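Local coordinates for protein BugD (Bordetella pertussis Tohama I, PDB 2F5X) that is a periplasmic solute receptor that binds aspartic acid, probably delivering it to a tripartite tricarboxylate-type transporter, at residues 154-159 with 302-307; 25-30 with 34-39. One frame throughout, in Å; residues are numbered along the deposited sequence.

Interaction 1 (154-159 with 302-307); sequences CGTMLV and ELFKKA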
loop_
_atom_site.group_PDB
_atom_site.type_symbol
_atom_site.label_atom_id
_atom_site.label_comp_id
_atom_site.label_asym_id
_atom_site.label_seq_id
_atom_site.Cartn_x
_atom_site.Cartn_y
_atom_site.Cartn_z
ATOM N N CYS A 154 5.793 7.529 -0.412
ATOM C CA CYS A 154 5.935 8.202 -1.696
ATOM C C CYS A 154 5.908 9.715 -1.529
ATOM O O CYS A 154 6.698 10.408 -2.156
ATOM C CB CYS A 154 4.854 7.755 -2.664
ATOM S SG CYS A 154 5.019 8.418 -4.335
ATOM N N GLY A 155 5.026 10.212 -0.661
ATOM C CA GLY A 155 4.961 11.640 -0.378
ATOM C C GLY A 155 6.270 12.177 0.178
ATOM O O GLY A 155 6.706 13.272 -0.194
ATOM N N THR A 156 6.907 11.399 1.048
ATOM C CA THR A 156 8.189 11.793 1.622
ATOM C C THR A 156 9.226 11.890 0.514
ATOM O O THR A 156 9.983 12.865 0.435
ATOM C CB THR A 156 8.638 10.768 2.703
ATOM O OG1 THR A 156 7.771 10.880 3.844
ATOM C CG2 THR A 156 10.008 11.133 3.253
HETATM N N MSE A 157 9.245 10.882 -0.354
HETATM C CA MSE A 157 10.187 10.859 -1.467
HETATM C C MSE A 157 9.940 12.033 -2.411
HETATM O O MSE A 157 10.882 12.653 -2.918
HETATM C CB MSE A 157 10.099 9.524 -2.203
HETATM C CG MSE A 157 10.645 8.378 -1.367
HETATM SE SE MSE A 157 10.250 6.675 -2.180
HETATM C CE MSE A 157 11.133 6.964 -3.912
ATOM N N LEU A 158 8.668 12.355 -2.624
ATOM C CA LEU A 158 8.306 13.432 -3.534
ATOM C C LEU A 158 8.777 14.793 -3.013
ATOM O O LEU A 158 9.432 15.536 -3.743
ATOM C CB LEU A 158 6.795 13.439 -3.797
ATOM C CG LEU A 158 6.282 14.534 -4.744
ATOM C CD1 LEU A 158 6.866 14.392 -6.161
ATOM C CD2 LEU A 158 4.751 14.531 -4.789
ATOM N N VAL A 159 8.474 15.114 -1.754
ATOM C CA VAL A 159 8.882 16.419 -1.225
ATOM C C VAL A 159 10.400 16.530 -1.111
ATOM O O VAL A 159 10.973 17.599 -1.320
ATOM C CB VAL A 159 8.176 16.800 0.107
ATOM C CG1 VAL A 159 6.661 16.809 -0.083
ATOM C CG2 VAL A 159 8.594 15.879 1.275
ATOM N N GLU A 302 17.364 3.341 5.689
ATOM C CA GLU A 302 18.413 4.175 5.108
ATOM C C GLU A 302 17.828 5.377 4.373
ATOM O O GLU A 302 18.351 6.475 4.494
ATOM C CB GLU A 302 19.342 3.355 4.201
ATOM C CG GLU A 302 20.519 4.142 3.612
ATOM C CD GLU A 302 21.530 4.631 4.645
ATOM O OE1 GLU A 302 21.594 4.086 5.773
ATOM O OE2 GLU A 302 22.285 5.576 4.321
ATOM N N LEU A 303 16.739 5.164 3.635
ATOM C CA LEU A 303 16.036 6.253 2.954
ATOM C C LEU A 303 15.600 7.346 3.934
ATOM O O LEU A 303 15.854 8.529 3.699
ATOM C CB LEU A 303 14.833 5.728 2.163
ATOM C CG LEU A 303 14.094 6.757 1.287
ATOM C CD1 LEU A 303 13.660 6.139 -0.034
ATOM C CD2 LEU A 303 12.888 7.366 2.006
ATOM N N PHE A 304 14.956 6.948 5.030
ATOM C CA PHE A 304 14.489 7.919 6.018
ATOM C C PHE A 304 15.641 8.606 6.743
ATOM O O PHE A 304 15.579 9.810 7.002
ATOM C CB PHE A 304 13.507 7.289 7.003
ATOM C CG PHE A 304 12.204 6.877 6.373
ATOM C CD1 PHE A 304 11.410 7.805 5.698
ATOM C CD2 PHE A 304 11.769 5.563 6.456
ATOM C CE1 PHE A 304 10.208 7.422 5.116
ATOM C CE2 PHE A 304 10.576 5.175 5.881
ATOM C CZ PHE A 304 9.792 6.099 5.214
ATOM N N LYS A 305 16.689 7.846 7.059
ATOM C CA LYS A 305 17.891 8.421 7.671
ATOM C C LYS A 305 18.471 9.541 6.803
ATOM O O LYS A 305 18.795 10.625 7.306
ATOM C CB LYS A 305 18.944 7.332 7.918
ATOM C CG LYS A 305 20.269 7.855 8.504
ATOM C CD LYS A 305 21.032 6.747 9.220
ATOM C CE LYS A 305 22.429 7.193 9.623
ATOM N NZ LYS A 305 23.480 6.317 9.017
ATOM N N LYS A 306 18.580 9.284 5.501
ATOM C CA LYS A 306 19.123 10.261 4.549
ATOM C C LYS A 306 18.237 11.492 4.383
ATOM O O LYS A 306 18.726 12.588 4.055
ATOM C CB LYS A 306 19.352 9.606 3.189
ATOM C CG LYS A 306 20.700 8.931 3.060
ATOM C CD LYS A 306 21.174 8.975 1.612
ATOM C CE LYS A 306 21.439 7.579 1.078
ATOM N NZ LYS A 306 22.563 6.890 1.790
ATOM N N ALA A 307 16.940 11.307 4.612
ATOM C CA ALA A 307 15.958 12.380 4.521
ATOM C C ALA A 307 15.797 13.128 5.848
ATOM O O ALA A 307 15.015 14.081 5.938
ATOM C CB ALA A 307 14.623 11.817 4.050
#
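Thr156 OG1 is hydrogen-bonded to His152 O one turn earlier in helix 150-162, sitting beside its own backbone N (chi1 -69°), and this turns the methyl of the same side chain to the other helix: CG2 meets the edge of the Phe304 ring, near the ring plane, with 4.2 Å between CG2 and CE1. No hydrogen bond crosses between the segments. The backbones come nearest at Thr156 and Ala307, whose CA atoms are 8.3 Å apart, so side chains alone bridge the gap. On the far side of helix 286-306, Lys306 NZ forms a salt bridge with Glu302 OE2 one turn earlier.

Helix 150-162 is the crossover of a beta-alpha-beta unit between the parallel strands 141-144 and 167-170 of this periplasmic binding protein fold, and the C-terminal part of helix 286-306 packs against it here. The disulfide from Cys154 to Cys190 ties the same crossover helix to strand 188-192.

A second apolar meeting joins Met157, present as selenomethionine, to Leu303, their side chains crossing at about a right angle. Leu303 CD1 lies 4.0 Å from Met157 CG and 4.1 Å from Met157 SE, so one methyl covers the middle of the methionine chain. With its CG anti to the backbone N (chi1 -174°), Leu303 also lays CD2 over one face of the Phe304 ring, 3.9 Å above the plane and displaced to the rim. Phe304 additionally rests on Leu153, and Met157 on Phe233 and Val235.

Interaction 2 (25-30 with 34-39); sequences FAAGGP and VARSLA. With ASP (aspartic acid), chain D.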
loop_
_atom_site.group_PDB
_atom_site.type_symbol
_atom_site.label_atom_id
_atom_site.label_comp_id
_atom_site.label_asym_id
_atom_site.label_seq_id
_atom_site.Cartn_x
_atom_site.Cartn_y
_atom_site.Cartn_z
ATOM N N PHE A 25 -6.615 -0.052 6.999
ATOM C CA PHE A 25 -6.996 1.206 6.355
ATOM C C PHE A 25 -8.481 1.248 6.092
ATOM O O PHE A 25 -9.154 0.212 6.088
ATOM C CB PHE A 25 -6.255 1.377 5.024
ATOM C CG PHE A 25 -4.767 1.497 5.185
ATOM C CD1 PHE A 25 -4.196 2.695 5.616
ATOM C CD2 PHE A 25 -3.944 0.413 4.931
ATOM C CE1 PHE A 25 -2.825 2.803 5.793
ATOM C CE2 PHE A 25 -2.563 0.514 5.096
ATOM C CZ PHE A 25 -2.001 1.712 5.523
ATOM N N ALA A 26 -8.981 2.456 5.848
ATOM C CA ALA A 26 -10.396 2.676 5.592
ATOM C C ALA A 26 -10.899 1.848 4.417
ATOM O O ALA A 26 -10.184 1.631 3.432
ATOM C CB ALA A 26 -10.640 4.162 5.338
ATOM N N ALA A 27 -12.139 1.387 4.536
ATOM C CA ALA A 27 -12.806 0.654 3.467
ATOM C C ALA A 27 -12.867 1.492 2.192
ATOM O O ALA A 27 -12.959 2.724 2.248
ATOM C CB ALA A 27 -14.208 0.291 3.914
ATOM N N GLY A 28 -12.812 0.821 1.048
ATOM C CA GLY A 28 -12.987 1.471 -0.240
ATOM C C GLY A 28 -11.708 1.968 -0.893
ATOM O O GLY A 28 -11.751 2.523 -1.995
ATOM N N GLY A 29 -10.576 1.798 -0.209
ATOM C CA GLY A 29 -9.288 2.240 -0.722
ATOM C C GLY A 29 -8.500 1.101 -1.355
ATOM O O GLY A 29 -9.038 0.024 -1.594
ATOM N N PRO A 30 -7.228 1.344 -1.640
ATOM C CA PRO A 30 -6.426 0.413 -2.451
ATOM C C PRO A 30 -6.257 -0.966 -1.808
ATOM O O PRO A 30 -6.482 -1.982 -2.459
ATOM C CB PRO A 30 -5.090 1.142 -2.620
ATOM C CG PRO A 30 -5.066 2.229 -1.563
ATOM C CD PRO A 30 -6.489 2.560 -1.256
ATOM N N VAL A 34 -7.864 -4.809 -2.903
ATOM C CA VAL A 34 -7.120 -6.061 -3.037
ATOM C C VAL A 34 -7.733 -7.126 -2.123
ATOM O O VAL A 34 -7.988 -8.253 -2.541
ATOM C CB VAL A 34 -5.620 -5.870 -2.698
ATOM C CG1 VAL A 34 -4.886 -7.213 -2.690
ATOM C CG2 VAL A 34 -4.962 -4.917 -3.685
ATOM N N ALA A 35 -7.976 -6.740 -0.872
ATOM C CA ALA A 35 -8.454 -7.661 0.148
ATOM C C ALA A 35 -9.794 -8.274 -0.215
ATOM O O ALA A 35 -9.980 -9.479 -0.083
ATOM C CB ALA A 35 -8.545 -6.950 1.495
ATOM N N ARG A 36 -10.727 -7.460 -0.701
ATOM C CA ARG A 36 -12.056 -7.996 -0.962
ATOM C C ARG A 36 -12.077 -8.926 -2.171
ATOM O O ARG A 36 -12.806 -9.918 -2.179
ATOM C CB ARG A 36 -13.099 -6.888 -1.015
ATOM C CG ARG A 36 -13.376 -6.375 0.409
ATOM C CD ARG A 36 -14.302 -5.218 0.521
ATOM N NE ARG A 36 -14.203 -4.582 1.836
ATOM C CZ ARG A 36 -15.060 -4.772 2.833
ATOM N NH1 ARG A 36 -16.098 -5.602 2.692
ATOM N NH2 ARG A 36 -14.875 -4.132 3.980
ATOM N N SER A 37 -11.241 -8.639 -3.164
ATOM C CA SER A 37 -11.117 -9.536 -4.309
ATOM C C SER A 37 -10.440 -10.847 -3.909
ATOM O O SER A 37 -10.877 -11.923 -4.316
ATOM C CB SER A 37 -10.363 -8.861 -5.450
ATOM O OG SER A 37 -11.148 -7.804 -5.982
ATOM N N LEU A 38 -9.385 -10.748 -3.101
ATOM C CA LEU A 38 -8.673 -11.929 -2.613
ATOM C C LEU A 38 -9.536 -12.785 -1.680
ATOM O O LEU A 38 -9.494 -14.025 -1.731
ATOM C CB LEU A 38 -7.376 -11.518 -1.908
ATOM C CG LEU A 38 -6.487 -12.668 -1.419
ATOM C CD1 LEU A 38 -6.088 -13.595 -2.568
ATOM C CD2 LEU A 38 -5.271 -12.104 -0.726
ATOM N N ALA A 39 -10.311 -12.123 -0.827
ATOM C CA ALA A 39 -11.231 -12.830 0.068
ATOM C C ALA A 39 -12.154 -13.751 -0.733
ATOM O O ALA A 39 -12.391 -14.902 -0.351
ATOM C CB ALA A 39 -12.039 -11.817 0.896
HETATM N N ASP D . -2.940 1.303 1.168
HETATM C CA ASP D . -3.619 2.338 2.002
HETATM C C ASP D . -5.133 2.197 1.954
HETATM O O ASP D . -5.868 3.172 2.202
HETATM C CB ASP D . -3.216 3.736 1.553
HETATM C CG ASP D . -1.758 4.024 1.805
HETATM O OD1 ASP D . -1.267 5.049 1.276
HETATM O OD2 ASP D . -1.037 3.282 2.520
HETATM O OXT ASP D . -5.605 1.098 1.658
#
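From Pro30 the backbone starts helix 30-46, and Val34 N closes a turn of it on Pro30 O at 3.2 Å, with an N-H...O angle of 161°; just before, Ala26 to Gly29 form a type II beta turn, and Gly29 occupies the N-cap position. Gly28, at the third position of the turn, has a positive phi (91°), a conformation in which a CB would press on the preceding carbonyl oxygen. Its N is hydrogen-bonded to Asp32 OD2.

Val34 CG2, beside the backbone N, comes within 3.5 Å of Pro30 O, so the acceptor of the helical bond is also touched by a methyl. Farther out, the Arg36 guanidinium approaches Ala27 obliquely, NH2 standing 4.5 Å from CB. Its rotation is fixed by polar partners instead: NE forms a salt bridge with Asp32 OD1 and NH2 bonds Asn54 OD1.

On the pocket side, the Phe25 ring carries the bound aspartic acid on one face, the ligand CA lying 3.4 Å above the plane over its centre. The ring runs beneath the ligand from the alpha-carboxylate, whose C is 3.3 Å from Phe25 CG, to the side-chain carboxylate, whose OD2 is 3.5 Å from Phe25 CZ. Pro30 borders the alpha-carboxylate, its CD 3.4 Å from the ligand OXT. Thr31 OG1, His81 NE2 and Ser151 OG are among the groups that hydrogen-bond the ligand. The helix start, which probably offers its positive dipole end to this carboxylate, packs through Pro30 and Val34 on helix 193-201, while Ala35 and Arg36 lie on strand 50-54 and Ser37 and Leu38 on helix 266-274.

Interaction 2 comes first along the chain and closes before interaction 1 opens; their centres lie 26 Å apart, on opposite sides of the chain's centre, and their nearest atoms are about 11 Å apart. They share no helix: interaction 2 joins the loop after strand 19-23 to helix 30-46, whereas interaction 1 pairs helix 150-162 with the end of helix 286-306. What connects them is the ligand. Phe25 and Pro30 line the pocket in interaction 2, and the start of helix 150-162, with Ala150 and Ser151, binds the same aspartic acid. Interaction 1 itself is packing beyond the pocket, the side chain of Thr156 lying about 11 Å from the ligand.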